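PDB 2EBF: dermonecrotic toxin from Pasteurella multocida, which acts as a potent mitogen that induces bone resorption and is associated with severe progressive atrophic rhinitis in pigs, this chain being its C-terminal region. Local coordinates for residues Y267-Y272 with D428-N433; K380-F385 with N440-K445. All blocks are in the same frame, centred on the assembly; numbering follows the deposited sequence.

Contact 1 of 2, residues Y267-Y272 with D428-N433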
loop_
_atom_site.group_PDB
_atom_site.type_symbol
_atom_site.label_atom_id
_atom_site.label_comp_id
_atom_site.label_asym_id
_atom_site.label_seq_id
_atom_site.Cartn_x
_atom_site.Cartn_y
_atom_site.Cartn_z
ATOM N N TYR A 267 16.918 -5.707 12.580
ATOM C CA TYR A 267 16.356 -6.116 13.859
ATOM C C TYR A 267 15.771 -7.526 13.798
ATOM O O TYR A 267 16.078 -8.373 14.638
ATOM C CB TYR A 267 15.270 -5.119 14.280
ATOM C CG TYR A 267 14.522 -5.498 15.534
ATOM C CD1 TYR A 267 13.132 -5.499 15.563
ATOM C CD2 TYR A 267 15.205 -5.849 16.695
ATOM C CE1 TYR A 267 12.440 -5.838 16.722
ATOM C CE2 TYR A 267 14.529 -6.193 17.852
ATOM C CZ TYR A 267 13.155 -6.189 17.865
ATOM O OH TYR A 267 12.494 -6.536 19.022
ATOM N N GLU A 268 14.939 -7.769 12.788
ATOM C CA GLU A 268 14.220 -9.037 12.654
ATOM C C GLU A 268 15.137 -10.197 12.295
ATOM O O GLU A 268 14.927 -11.324 12.754
ATOM C CB GLU A 268 13.100 -8.913 11.618
ATOM C CG GLU A 268 11.968 -7.980 12.036
ATOM C CD GLU A 268 12.123 -6.568 11.493
ATOM O OE1 GLU A 268 13.207 -6.231 10.958
ATOM O OE2 GLU A 268 11.144 -5.793 11.597
ATOM N N GLU A 269 16.144 -9.920 11.474
ATOM C CA GLU A 269 17.146 -10.923 11.146
ATOM C C GLU A 269 17.852 -11.406 12.412
ATOM O O GLU A 269 18.003 -12.612 12.638
ATOM C CB GLU A 269 18.167 -10.364 10.163
ATOM C CG GLU A 269 19.348 -11.302 9.940
ATOM C CD GLU A 269 20.414 -10.721 9.052
ATOM O OE1 GLU A 269 21.502 -11.321 8.972
ATOM O OE2 GLU A 269 20.176 -9.670 8.429
ATOM N N MET A 270 18.279 -10.456 13.240
ATOM C CA MET A 270 18.951 -10.784 14.487
ATOM C C MET A 270 18.037 -11.527 15.453
ATOM O O MET A 270 18.451 -12.517 16.056
ATOM C CB MET A 270 19.502 -9.523 15.142
ATOM C CG MET A 270 20.590 -8.871 14.340
ATOM S SD MET A 270 21.420 -7.629 15.332
ATOM C CE MET A 270 22.723 -7.142 14.212
ATOM N N PHE A 271 16.797 -11.063 15.580
ATOM C CA PHE A 271 15.836 -11.662 16.504
ATOM C C PHE A 271 15.576 -13.143 16.229
ATOM O O PHE A 271 15.449 -13.938 17.164
ATOM C CB PHE A 271 14.514 -10.898 16.486
ATOM C CG PHE A 271 13.483 -11.443 17.434
ATOM C CD1 PHE A 271 13.375 -10.939 18.727
ATOM C CD2 PHE A 271 12.623 -12.462 17.038
ATOM C CE1 PHE A 271 12.422 -11.438 19.610
ATOM C CE2 PHE A 271 11.664 -12.972 17.915
ATOM C CZ PHE A 271 11.566 -12.453 19.206
ATOM N N TYR A 272 15.490 -13.505 14.952
ATOM C CA TYR A 272 15.163 -14.884 14.568
ATOM C C TYR A 272 16.382 -15.795 14.417
ATOM O O TYR A 272 16.234 -17.010 14.302
ATOM C CB TYR A 272 14.276 -14.905 13.312
ATOM C CG TYR A 272 12.834 -14.565 13.622
ATOM C CD1 TYR A 272 12.258 -13.360 13.194
ATOM C CD2 TYR A 272 12.053 -15.435 14.382
ATOM C CE1 TYR A 272 10.928 -13.054 13.504
ATOM C CE2 TYR A 272 10.733 -15.133 14.699
ATOM C CZ TYR A 272 10.178 -13.946 14.259
ATOM O OH TYR A 272 8.868 -13.680 14.582
ATOM N N ASP A 428 21.243 -21.697 9.219
ATOM C CA ASP A 428 21.480 -22.709 10.250
ATOM C C ASP A 428 21.016 -22.224 11.622
ATOM O O ASP A 428 20.303 -22.941 12.334
ATOM C CB ASP A 428 22.970 -23.086 10.283
ATOM C CG ASP A 428 23.260 -24.288 11.170
ATOM O OD1 ASP A 428 22.453 -25.246 11.196
ATOM O OD2 ASP A 428 24.312 -24.277 11.845
ATOM N N ALA A 429 21.406 -20.999 11.975
ATOM C CA ALA A 429 20.996 -20.384 13.230
ATOM C C ALA A 429 19.482 -20.243 13.295
ATOM O O ALA A 429 18.861 -20.526 14.330
ATOM C CB ALA A 429 21.653 -19.024 13.391
ATOM N N MET A 430 18.888 -19.806 12.185
ATOM C CA MET A 430 17.438 -19.637 12.123
ATOM C C MET A 430 16.712 -20.975 12.296
ATOM O O MET A 430 15.695 -21.051 13.007
ATOM C CB MET A 430 17.024 -18.923 10.833
ATOM C CG MET A 430 17.386 -17.435 10.812
ATOM S SD MET A 430 16.565 -16.581 9.456
ATOM C CE MET A 430 17.091 -14.886 9.687
ATOM N N LEU A 431 17.249 -22.029 11.685
ATOM C CA LEU A 431 16.705 -23.384 11.878
ATOM C C LEU A 431 16.761 -23.838 13.335
ATOM O O LEU A 431 15.787 -24.397 13.845
ATOM C CB LEU A 431 17.393 -24.412 10.972
ATOM C CG LEU A 431 17.174 -24.281 9.458
ATOM C CD1 LEU A 431 18.089 -25.235 8.705
ATOM C CD2 LEU A 431 15.713 -24.502 9.049
ATOM N N PHE A 432 17.888 -23.583 14.006
ATOM C CA PHE A 432 18.015 -23.891 15.432
ATOM C C PHE A 432 16.931 -23.218 16.248
ATOM O O PHE A 432 16.362 -23.826 17.158
ATOM C CB PHE A 432 19.386 -23.479 15.977
ATOM C CG PHE A 432 20.409 -24.560 15.908
ATOM C CD1 PHE A 432 21.630 -24.337 15.290
ATOM C CD2 PHE A 432 20.143 -25.820 16.442
ATOM C CE1 PHE A 432 22.586 -25.345 15.220
ATOM C CE2 PHE A 432 21.090 -26.843 16.373
ATOM C CZ PHE A 432 22.320 -26.599 15.767
ATOM N N ASN A 433 16.656 -21.956 15.920
ATOM C CA ASN A 433 15.601 -21.212 16.573
ATOM C C ASN A 433 14.228 -21.810 16.328
ATOM O O ASN A 433 13.467 -22.023 17.274
ATOM C CB ASN A 433 15.637 -19.759 16.133
ATOM C CG ASN A 433 16.614 -18.957 16.931
ATOM O OD1 ASN A 433 17.817 -18.966 16.668
ATOM N ND2 ASN A 433 16.106 -18.257 17.930
HETATM O O HOH W 1 14.210 -18.592 13.214
#
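Tyr-272 meets Met-430 and Asn-433 with its backbone carbonyl, while its ring leads away from helix 425-434, stacks against Phe-271 and reaches the loop of Ser-466 and Pro-468. Over the centre of one ring face sits CD2 of the preceding Phe-271, 3.7 Å above the plane; conversely, Tyr-272 CE2 lies in plane at the edge of the Phe-271 ring. The phenol hydroxyl is hydrogen-bonded to the carbonyl of Ser-466.

The Tyr-272 carbonyl enters between two side chains of helix 425-434. CB of Asn-433 comes within 3.4 Å of Tyr-272 O, and CG of Met-430 within 3.7 Å of the same oxygen. From there Met-430 runs out extended: with CG beside its backbone N (chi1 -72°) and the rest of the chain straight, CE reaches 3.8 Å from Glu-269 O, one turn back on helix 267-273. The Glu-269 carboxylate is engaged elsewhere, with His-265.

The contact joins helices 267-273 and 425-434 within the C2 region, with helix 407-418 beside them, whose Ile-409 touches both Met-430 and Glu-269. The axes of the two short segments approach to 9.9 Å at 59°. A water donates to Tyr-272 O at 2.8 Å and to Met-430 O at 2.9 Å. Two carbonyl acceptors that cannot bond each other are thereby joined, giving a seam of methionine hydrocarbon with a hydrated polar bridge.

Contact 2 of 2, residues K380-F385 with N440-K445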
loop_
_atom_site.group_PDB
_atom_site.type_symbol
_atom_site.label_atom_id
_atom_site.label_comp_id
_atom_site.label_asym_id
_atom_site.label_seq_id
_atom_site.Cartn_x
_atom_site.Cartn_y
_atom_site.Cartn_z
ATOM N N LYS A 380 4.399 -31.971 13.966
ATOM C CA LYS A 380 3.527 -33.112 13.653
ATOM C C LYS A 380 3.141 -33.165 12.175
ATOM O O LYS A 380 3.111 -34.247 11.571
ATOM C CB LYS A 380 2.247 -33.101 14.497
ATOM C CG LYS A 380 2.462 -33.393 15.973
ATOM C CD LYS A 380 1.391 -34.327 16.534
ATOM C CE LYS A 380 1.809 -35.801 16.468
ATOM N NZ LYS A 380 1.359 -36.511 15.225
ATOM N N SER A 381 2.827 -31.998 11.608
ATOM C CA SER A 381 2.510 -31.881 10.181
ATOM C C SER A 381 3.728 -32.184 9.317
ATOM O O SER A 381 3.627 -32.935 8.341
ATOM C CB SER A 381 1.962 -30.487 9.846
ATOM O OG SER A 381 0.646 -30.314 10.361
ATOM N N ILE A 382 4.876 -31.609 9.677
ATOM C CA ILE A 382 6.108 -31.838 8.931
ATOM C C ILE A 382 6.491 -33.326 8.946
ATOM O O ILE A 382 6.847 -33.891 7.911
ATOM C CB ILE A 382 7.282 -30.952 9.440
ATOM C CG1 ILE A 382 6.977 -29.459 9.191
ATOM C CG2 ILE A 382 8.587 -31.366 8.758
ATOM C CD1 ILE A 382 7.891 -28.475 9.946
ATOM N N ASP A 383 6.401 -33.957 10.117
ATOM C CA ASP A 383 6.697 -35.392 10.240
ATOM C C ASP A 383 5.768 -36.264 9.395
ATOM O O ASP A 383 6.224 -37.213 8.752
ATOM C CB ASP A 383 6.675 -35.834 11.704
ATOM C CG ASP A 383 7.874 -35.323 12.490
ATOM O OD1 ASP A 383 8.971 -35.173 11.908
ATOM O OD2 ASP A 383 7.727 -35.082 13.702
ATOM N N PHE A 384 4.472 -35.943 9.392
ATOM C CA PHE A 384 3.505 -36.635 8.531
ATOM C C PHE A 384 3.881 -36.519 7.052
ATOM O O PHE A 384 3.855 -37.501 6.309
ATOM C CB PHE A 384 2.088 -36.081 8.741
ATOM C CG PHE A 384 1.068 -36.694 7.829
ATOM C CD1 PHE A 384 0.788 -36.126 6.590
ATOM C CD2 PHE A 384 0.401 -37.858 8.198
ATOM C CE1 PHE A 384 -0.136 -36.705 5.742
ATOM C CE2 PHE A 384 -0.530 -38.442 7.353
ATOM C CZ PHE A 384 -0.793 -37.870 6.122
ATOM N N PHE A 385 4.206 -35.301 6.627
ATOM C CA PHE A 385 4.623 -35.053 5.252
ATOM C C PHE A 385 5.854 -35.908 4.914
ATOM O O PHE A 385 5.867 -36.647 3.919
ATOM C CB PHE A 385 4.910 -33.556 5.047
ATOM C CG PHE A 385 5.501 -33.242 3.714
ATOM C CD1 PHE A 385 6.835 -32.858 3.603
ATOM C CD2 PHE A 385 4.736 -33.372 2.557
ATOM C CE1 PHE A 385 7.390 -32.595 2.365
ATOM C CE2 PHE A 385 5.295 -33.110 1.306
ATOM C CZ PHE A 385 6.616 -32.715 1.213
ATOM N N ASN A 440 17.913 -32.643 15.738
ATOM C CA ASN A 440 17.190 -33.436 14.745
ATOM C C ASN A 440 16.205 -32.548 13.997
ATOM O O ASN A 440 16.272 -32.449 12.766
ATOM C CB ASN A 440 16.483 -34.634 15.399
ATOM C CG ASN A 440 17.457 -35.612 16.048
ATOM O OD1 ASN A 440 18.030 -36.479 15.381
ATOM N ND2 ASN A 440 17.637 -35.481 17.364
ATOM N N GLY A 441 15.313 -31.905 14.753
ATOM C CA GLY A 441 14.445 -30.821 14.284
ATOM C C GLY A 441 13.712 -30.970 12.962
ATOM O O GLY A 441 14.331 -31.178 11.918
ATOM N N ALA A 442 12.390 -30.814 13.018
ATOM C CA ALA A 442 11.493 -30.981 11.861
ATOM C C ALA A 442 11.770 -30.032 10.694
ATOM O O ALA A 442 11.770 -30.457 9.530
ATOM C CB ALA A 442 10.039 -30.860 12.303
ATOM N N PHE A 443 11.988 -28.750 10.997
ATOM C CA PHE A 443 12.271 -27.762 9.950
ATOM C C PHE A 443 13.585 -28.091 9.246
ATOM O O PHE A 443 13.674 -28.049 8.017
ATOM C CB PHE A 443 12.277 -26.334 10.514
ATOM C CG PHE A 443 10.893 -25.795 10.847
ATOM C CD1 PHE A 443 10.415 -25.823 12.156
ATOM C CD2 PHE A 443 10.070 -25.270 9.848
ATOM C CE1 PHE A 443 9.136 -25.321 12.469
ATOM C CE2 PHE A 443 8.802 -24.767 10.146
ATOM C CZ PHE A 443 8.333 -24.789 11.458
ATOM N N ARG A 444 14.599 -28.441 10.037
ATOM C CA ARG A 444 15.881 -28.902 9.508
ATOM C C ARG A 444 15.705 -30.153 8.648
ATOM O O ARG A 444 16.230 -30.235 7.536
ATOM C CB ARG A 444 16.847 -29.178 10.663
ATOM C CG ARG A 444 18.253 -29.527 10.238
ATOM C CD ARG A 444 19.204 -29.588 11.435
ATOM N NE ARG A 444 19.339 -28.290 12.106
ATOM C CZ ARG A 444 20.133 -27.298 11.702
ATOM N NH1 ARG A 444 20.892 -27.427 10.619
ATOM N NH2 ARG A 444 20.169 -26.163 12.389
ATOM N N LYS A 445 14.959 -31.120 9.173
ATOM C CA LYS A 445 14.666 -32.363 8.455
ATOM C C LYS A 445 13.933 -32.138 7.138
ATOM O O LYS A 445 14.211 -32.818 6.137
ATOM C CB LYS A 445 13.864 -33.312 9.344
ATOM C CG LYS A 445 14.733 -34.248 10.178
ATOM C CD LYS A 445 13.968 -34.839 11.359
ATOM C CE LYS A 445 13.179 -36.081 10.976
ATOM N NZ LYS A 445 12.923 -36.947 12.174
#
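Ile-382 carries this contact, sending its two branches to different partners on helix 442-452. Its CG1 stands beside the backbone N (chi1 -65°), and the extended second torsion then carries CD1 out to the ring of Phe-443. There the methyl sits squarely over one face, 3.8 Å from the ring centroid and only 10° off the normal, a CH-pi contact in which the two side chains cross at about a right angle. Phe-443 leaves its backbone pointing away from helix 379-387, but its ring swings back to receive the methyl.

The other branch, CG2, lies anti to the Ile-382 backbone N and drops onto the first turn of helix 442-452. It touches Ala-442 CB at 3.9 Å and comes to 3.4 Å from Ala-442 O. Ala-442, with a single methyl, lets the backbones approach closely here: Ile-382 CA and Ala-442 CA are 6.2 Å apart. Gly-441 takes the N-cap position, and the carboxylate of Asp-435 accepts from the backbone N atoms of Phe-443 and Arg-444. Ile-382 also touches Leu-446 and Phe-501, so helix 379-387 packs on strand 498-502 of the mainly parallel sheet in this alpha/beta part of the C2 region, and helix 442-452 packs on that helix.

At the outer side, Lys-445 bends at its third torsion (85°) and its NZ stops 4.3 Å from Asp-383 OD1. That is too long for a salt bridge, though the opposite charges probably attract. With no hydrogen bond between the segments, cohesion rests on the shape fit of isoleucine, alanine and phenylalanine, and the charges probably add only a weak pull, softened by solvent at exposed Lys-445.

Helix 425-434 in contact 1 and helix 442-452 in contact 2 follow each other in the chain, and a salt bridge from Asp-428 OD1 to Arg-444 NH2 (2.7 Å) ties them directly; Leu-431 and Phe-432 pack on the same arginine. These two consecutive helices each meet a helix from earlier in the C2 region, and the contact centres are 18 Å apart. Both are partly buried. Contact 1 has no exposed residue among those touching and uses backbone carbonyls, a thioether chain and a bridging water; contact 2, farther from the chain's centre, has an apolar heart next to the sheet and an outer margin where Lys-445 is exposed and charge acts only at long range.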